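Local structure of plasmin and fibronectin-binding protein A (Streptococcus pneumoniae, 4MR0) at residues 136-141 with 149-154; 347-352 with 369-374. The protein acts as a fibronectin-dependent adhesin and invasin on the pneumococcal surface, binding human fibronectin, plasmin, plasminogen and serum albumin. All blocks are in the same frame, centred on the assembly; numbering follows the deposited sequence.

Contact 1: 136-141 with 149-154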
loop_
_atom_site.group_PDB
_atom_site.type_symbol
_atom_site.label_atom_id
_atom_site.label_comp_id
_atom_site.label_asym_id
_atom_site.label_seq_id
_atom_site.Cartn_x
_atom_site.Cartn_y
_atom_site.Cartn_z
ATOM N N GLN A 136 6.710 26.858 9.110
ATOM C CA GLN A 136 5.715 27.384 8.180
ATOM C C GLN A 136 6.184 28.697 7.549
ATOM O O GLN A 136 5.987 28.922 6.355
ATOM C CB GLN A 136 4.382 27.601 8.893
ATOM C CG GLN A 136 3.207 27.844 7.945
ATOM C CD GLN A 136 2.980 26.689 6.975
ATOM O OE1 GLN A 136 3.260 26.794 5.777
ATOM N NE2 GLN A 136 2.482 25.576 7.493
ATOM N N ASP A 137 6.802 29.566 8.347
ATOM C CA ASP A 137 7.291 30.840 7.826
ATOM C C ASP A 137 8.377 30.605 6.779
ATOM O O ASP A 137 8.474 31.337 5.795
ATOM C CB ASP A 137 7.845 31.720 8.959
ATOM C CG ASP A 137 6.787 32.090 9.986
ATOM O OD1 ASP A 137 5.606 32.225 9.604
ATOM O OD2 ASP A 137 7.137 32.261 11.175
ATOM N N ALA A 138 9.196 29.583 6.995
ATOM C CA ALA A 138 10.257 29.257 6.056
ATOM C C ALA A 138 9.622 28.834 4.737
ATOM O O ALA A 138 10.003 29.310 3.669
ATOM C CB ALA A 138 11.121 28.130 6.605
ATOM N N ILE A 139 8.646 27.936 4.825
ATOM C CA ILE A 139 7.952 27.446 3.645
ATOM C C ILE A 139 7.249 28.586 2.915
ATOM O O ILE A 139 7.348 28.703 1.695
ATOM C CB ILE A 139 6.914 26.362 4.028
ATOM C CG1 ILE A 139 7.639 25.105 4.527
ATOM C CG2 ILE A 139 6.043 26.023 2.834
ATOM C CD1 ILE A 139 6.715 24.047 5.079
ATOM N N ASP A 140 6.541 29.425 3.665
ATOM C CA ASP A 140 5.825 30.550 3.071
ATOM C C ASP A 140 6.752 31.482 2.299
ATOM O O ASP A 140 6.406 31.950 1.216
ATOM C CB ASP A 140 5.077 31.336 4.151
ATOM C CG ASP A 140 3.895 30.570 4.711
ATOM O OD1 ASP A 140 3.577 29.491 4.166
ATOM O OD2 ASP A 140 3.278 31.049 5.690
ATOM N N ALA A 141 7.929 31.752 2.853
ATOM C CA ALA A 141 8.890 32.623 2.184
ATOM C C ALA A 141 9.415 31.947 0.923
ATOM O O ALA A 141 9.580 32.587 -0.119
ATOM C CB ALA A 141 10.046 32.945 3.122
ATOM N N GLY A 149 12.974 28.625 -3.499
ATOM C CA GLY A 149 11.931 27.740 -3.019
ATOM C C GLY A 149 12.510 26.627 -2.167
ATOM O O GLY A 149 11.790 25.722 -1.744
ATOM N N ASN A 150 13.813 26.704 -1.906
ATOM C CA ASN A 150 14.504 25.696 -1.109
ATOM C C ASN A 150 14.549 26.008 0.382
ATOM O O ASN A 150 14.933 27.109 0.791
ATOM C CB ASN A 150 15.928 25.505 -1.634
ATOM C CG ASN A 150 15.953 24.975 -3.054
ATOM O OD1 ASN A 150 15.541 23.847 -3.310
ATOM N ND2 ASN A 150 16.428 25.792 -3.986
ATOM N N VAL A 151 14.151 25.020 1.179
ATOM C CA VAL A 151 14.134 25.120 2.636
ATOM C C VAL A 151 15.015 24.003 3.200
ATOM O O VAL A 151 14.920 22.855 2.767
ATOM C CB VAL A 151 12.695 24.972 3.186
ATOM C CG1 VAL A 151 12.710 24.970 4.710
ATOM C CG2 VAL A 151 11.825 26.113 2.673
ATOM N N TYR A 152 15.875 24.336 4.160
ATOM C CA TYR A 152 16.765 23.333 4.739
ATOM C C TYR A 152 16.557 23.119 6.235
ATOM O O TYR A 152 16.218 24.050 6.966
ATOM C CB TYR A 152 18.222 23.721 4.478
ATOM C CG TYR A 152 19.224 22.715 4.997
ATOM C CD1 TYR A 152 19.341 21.452 4.412
ATOM C CD2 TYR A 152 20.047 23.018 6.084
ATOM C CE1 TYR A 152 20.253 20.513 4.898
ATOM C CE2 TYR A 152 20.962 22.085 6.580
ATOM C CZ TYR A 152 21.058 20.838 5.984
ATOM O OH TYR A 152 21.950 19.914 6.483
ATOM N N PHE A 153 16.765 21.882 6.677
ATOM C CA PHE A 153 16.623 21.513 8.078
ATOM C C PHE A 153 17.941 20.959 8.617
ATOM O O PHE A 153 18.353 19.857 8.248
ATOM C CB PHE A 153 15.551 20.428 8.271
ATOM C CG PHE A 153 14.135 20.900 8.061
ATOM C CD1 PHE A 153 13.654 21.167 6.782
ATOM C CD2 PHE A 153 13.274 21.035 9.144
ATOM C CE1 PHE A 153 12.327 21.562 6.583
ATOM C CE2 PHE A 153 11.943 21.428 8.961
ATOM C CZ PHE A 153 11.470 21.690 7.681
ATOM N N PRO A 154 18.628 21.725 9.483
ATOM C CA PRO A 154 19.899 21.284 10.070
ATOM C C PRO A 154 19.640 20.141 11.055
ATOM O O PRO A 154 18.490 19.857 11.393
ATOM C CB PRO A 154 20.403 22.538 10.791
ATOM C CG PRO A 154 19.823 23.659 9.966
ATOM C CD PRO A 154 18.415 23.165 9.715
#

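Contact 2: 347-352 with 369-374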
loop_
_atom_site.group_PDB
_atom_site.type_symbol
_atom_site.label_atom_id
_atom_site.label_comp_id
_atom_site.label_asym_id
_atom_site.label_seq_id
_atom_site.Cartn_x
_atom_site.Cartn_y
_atom_site.Cartn_z
ATOM N N THR A 347 -0.611 -3.227 6.140
ATOM C CA THR A 347 -0.637 -3.228 4.681
ATOM C C THR A 347 0.274 -2.091 4.251
ATOM O O THR A 347 0.064 -0.946 4.639
ATOM C CB THR A 347 -2.061 -2.968 4.147
ATOM O OG1 THR A 347 -2.902 -4.074 4.486
ATOM C CG2 THR A 347 -2.054 -2.796 2.633
ATOM N N ALA A 348 1.296 -2.396 3.458
ATOM C CA ALA A 348 2.220 -1.349 3.038
ATOM C C ALA A 348 1.629 -0.341 2.056
ATOM O O ALA A 348 1.737 0.871 2.263
ATOM C CB ALA A 348 3.489 -1.970 2.441
ATOM N N ILE A 349 0.988 -0.838 1.002
ATOM C CA ILE A 349 0.452 0.038 -0.036
ATOM C C ILE A 349 -0.888 -0.420 -0.582
ATOM O O ILE A 349 -1.114 -1.618 -0.767
ATOM C CB ILE A 349 1.421 0.097 -1.253
ATOM C CG1 ILE A 349 2.831 0.464 -0.795
ATOM C CG2 ILE A 349 0.917 1.111 -2.282
ATOM C CD1 ILE A 349 3.897 0.240 -1.868
ATOM N N GLY A 350 -1.775 0.533 -0.856
ATOM C CA GLY A 350 -3.050 0.167 -1.446
ATOM C C GLY A 350 -4.197 1.075 -1.073
ATOM O O GLY A 350 -4.005 2.246 -0.762
ATOM N N THR A 351 -5.402 0.530 -1.141
ATOM C CA THR A 351 -6.596 1.262 -0.757
ATOM C C THR A 351 -7.717 0.245 -0.585
ATOM O O THR A 351 -7.592 -0.910 -1.010
ATOM C CB THR A 351 -6.976 2.357 -1.780
ATOM O OG1 THR A 351 -7.920 3.250 -1.171
ATOM C CG2 THR A 351 -7.574 1.755 -3.040
ATOM N N HIS A 352 -8.812 0.669 0.030
ATOM C CA HIS A 352 -9.907 -0.249 0.324
ATOM C C HIS A 352 -11.285 0.341 0.060
ATOM O O HIS A 352 -12.261 -0.088 0.676
ATOM C CB HIS A 352 -9.832 -0.595 1.798
ATOM C CG HIS A 352 -9.798 0.619 2.674
ATOM N ND1 HIS A 352 -8.633 1.303 2.955
ATOM C CD2 HIS A 352 -10.797 1.326 3.257
ATOM C CE1 HIS A 352 -8.915 2.375 3.672
ATOM N NE2 HIS A 352 -10.221 2.414 3.869
ATOM N N ASN A 369 10.599 -2.709 -4.140
ATOM C CA ASN A 369 10.474 -2.407 -2.711
ATOM C C ASN A 369 10.681 -3.688 -1.914
ATOM O O ASN A 369 10.584 -4.789 -2.461
ATOM C CB ASN A 369 9.079 -1.868 -2.368
ATOM C CG ASN A 369 8.730 -0.616 -3.136
ATOM O OD1 ASN A 369 7.944 -0.649 -4.096
ATOM N ND2 ASN A 369 9.316 0.499 -2.729
ATOM N N HIS A 370 10.956 -3.542 -0.620
ATOM C CA HIS A 370 11.126 -4.695 0.261
ATOM C C HIS A 370 10.021 -4.636 1.322
ATOM O O HIS A 370 10.027 -3.764 2.188
ATOM C CB HIS A 370 12.499 -4.667 0.945
ATOM C CG HIS A 370 12.763 -5.855 1.821
ATOM N ND1 HIS A 370 13.950 -6.030 2.498
ATOM C CD2 HIS A 370 11.995 -6.930 2.125
ATOM C CE1 HIS A 370 13.904 -7.162 3.181
ATOM N NE2 HIS A 370 12.729 -7.727 2.971
ATOM N N PHE A 371 9.066 -5.554 1.237
ATOM C CA PHE A 371 7.961 -5.607 2.190
ATOM C C PHE A 371 8.353 -6.679 3.202
ATOM O O PHE A 371 8.108 -7.870 2.996
ATOM C CB PHE A 371 6.680 -5.983 1.461
ATOM C CG PHE A 371 6.296 -5.009 0.381
ATOM C CD1 PHE A 371 5.881 -3.720 0.704
ATOM C CD2 PHE A 371 6.359 -5.378 -0.957
ATOM C CE1 PHE A 371 5.530 -2.804 -0.302
ATOM C CE2 PHE A 371 6.012 -4.473 -1.970
ATOM C CZ PHE A 371 5.598 -3.186 -1.640
ATOM N N ASP A 372 8.954 -6.227 4.298
ATOM C CA ASP A 372 9.483 -7.103 5.334
ATOM C C ASP A 372 8.547 -7.559 6.451
ATOM O O ASP A 372 8.467 -6.932 7.512
ATOM C CB ASP A 372 10.713 -6.434 5.946
ATOM C CG ASP A 372 11.660 -7.422 6.600
ATOM O OD1 ASP A 372 11.318 -8.618 6.690
ATOM O OD2 ASP A 372 12.751 -6.993 7.025
ATOM N N ASN A 373 7.855 -8.664 6.204
ATOM C CA ASN A 373 6.952 -9.266 7.182
ATOM C C ASN A 373 5.708 -8.446 7.537
ATOM O O ASN A 373 5.438 -8.209 8.717
ATOM C CB ASN A 373 7.751 -9.601 8.460
ATOM C CG ASN A 373 7.076 -10.654 9.325
ATOM O OD1 ASN A 373 6.580 -11.669 8.821
ATOM N ND2 ASN A 373 7.069 -10.429 10.639
ATOM N N MET A 374 4.950 -8.018 6.527
ATOM C CA MET A 374 3.722 -7.257 6.771
ATOM C C MET A 374 2.713 -8.200 7.423
ATOM O O MET A 374 2.752 -9.408 7.197
ATOM C CB MET A 374 3.143 -6.719 5.459
ATOM C CG MET A 374 3.491 -5.251 5.145
ATOM S SD MET A 374 5.217 -4.812 4.892
ATOM C CE MET A 374 5.800 -4.680 6.631
#

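Contact 1: 136-141 with 149-154
V151 and A138 meet where helix 132-143 packs on strand 150-153 near the N-terminal end of a right-handed parallel beta-helix, the fold of pectate lyase-like proteins. The helix packs at the N-terminal end of the coils, consistent with the caps that cover the ends of such solenoids. The two backbones come nearest at A138 and V151, whose CA atoms are 6.6 Å apart, and both CB atoms point across the gap.

V151 supplies all the strand's contacts. Its CB stands back, 4.9 Å from A138 CB, and the two methyls do the touching. CG1 lies opposite the backbone N (chi1 176°) and reaches the A138 methyl, with V151 CG1 4.0 Å from A138 CB. CG2, beside V151's own backbone N, goes instead to the helix backbone: V151 CG2 is 3.8 Å from A138 O and 4.2 Å from I139 CA. One methyl thus meets a small side chain and the other rests on the main chain just beyond it.

I139 points its CB away from the strand and packs on V164; its closest approach to V151 is through CA. V151 also touches A142 on the next turn and L172 on the adjoining strand 170-174, which embeds it between helix and coil. Away from the strand, D140 forms a salt bridge with K167. A138 also packs on Y121, so its single CB methyl is shared between the Y121 side chain and V151 CG1.

Contact 2: 347-352 with 369-374
The chain turns a corner at A348 and I349, whose backbone angles switch from helical (-70°/-49°) to extended, while F371 lies on strand 370-372 and M374 follows the bend after it. The corner belongs to one coil of the parallel beta-helix and strand 370-372 to the next, and all four touching side chains are buried in its interior. Backbone hydrogen bonds between the corner (A348, I349) and A377, G378 and R380 tie it to the following coil.

The A348 methyl projects between F371 and M374. It approaches the F371 ring obliquely along one side, with A348 CB 3.4 Å from F371 CD1 and 3.5 Å from F371 CE1, a tight fit. On the other partner, A348 CB is 4.1 Å from M374 SD, which the bend at chi2 (63°) brings to the methyl. The methionine's CG also approaches the corner backbone, M374 CG lying 4.0 Å from A348 N.

I349 comes to the ring's edge in its plane: its tip, I349 CD1, is 3.8 Å from F371 CE1, and the two side chains cross at about a right angle. The same ring meets F336 and F394 on the flanking strands, extending aromatic packing through successive coils.

The contacts of side chain with side chain are all apolar. The hold between these segments therefore depends on close fit and exclusion of water.

How the contacts relate
Both contacts are buried and rest mainly on apolar side chains, yet they occupy different places in the solenoid and share no helix or strand. Contact 1 lies toward the N-terminal end, about 30 Å from the chain's centre, and joins the covering helix to a coil; contact 2 is about 5 Å from that centre and joins one coil to another. Their own centres are about 32 Å apart and their nearest atoms about 23 Å, so neither touches the other. At the end, aliphatic methyls meet a helix side chain and its backbone. In the middle, an aromatic ring and a thioether both meet a corner alanine, giving a larger buried area, 185 against 118 Å².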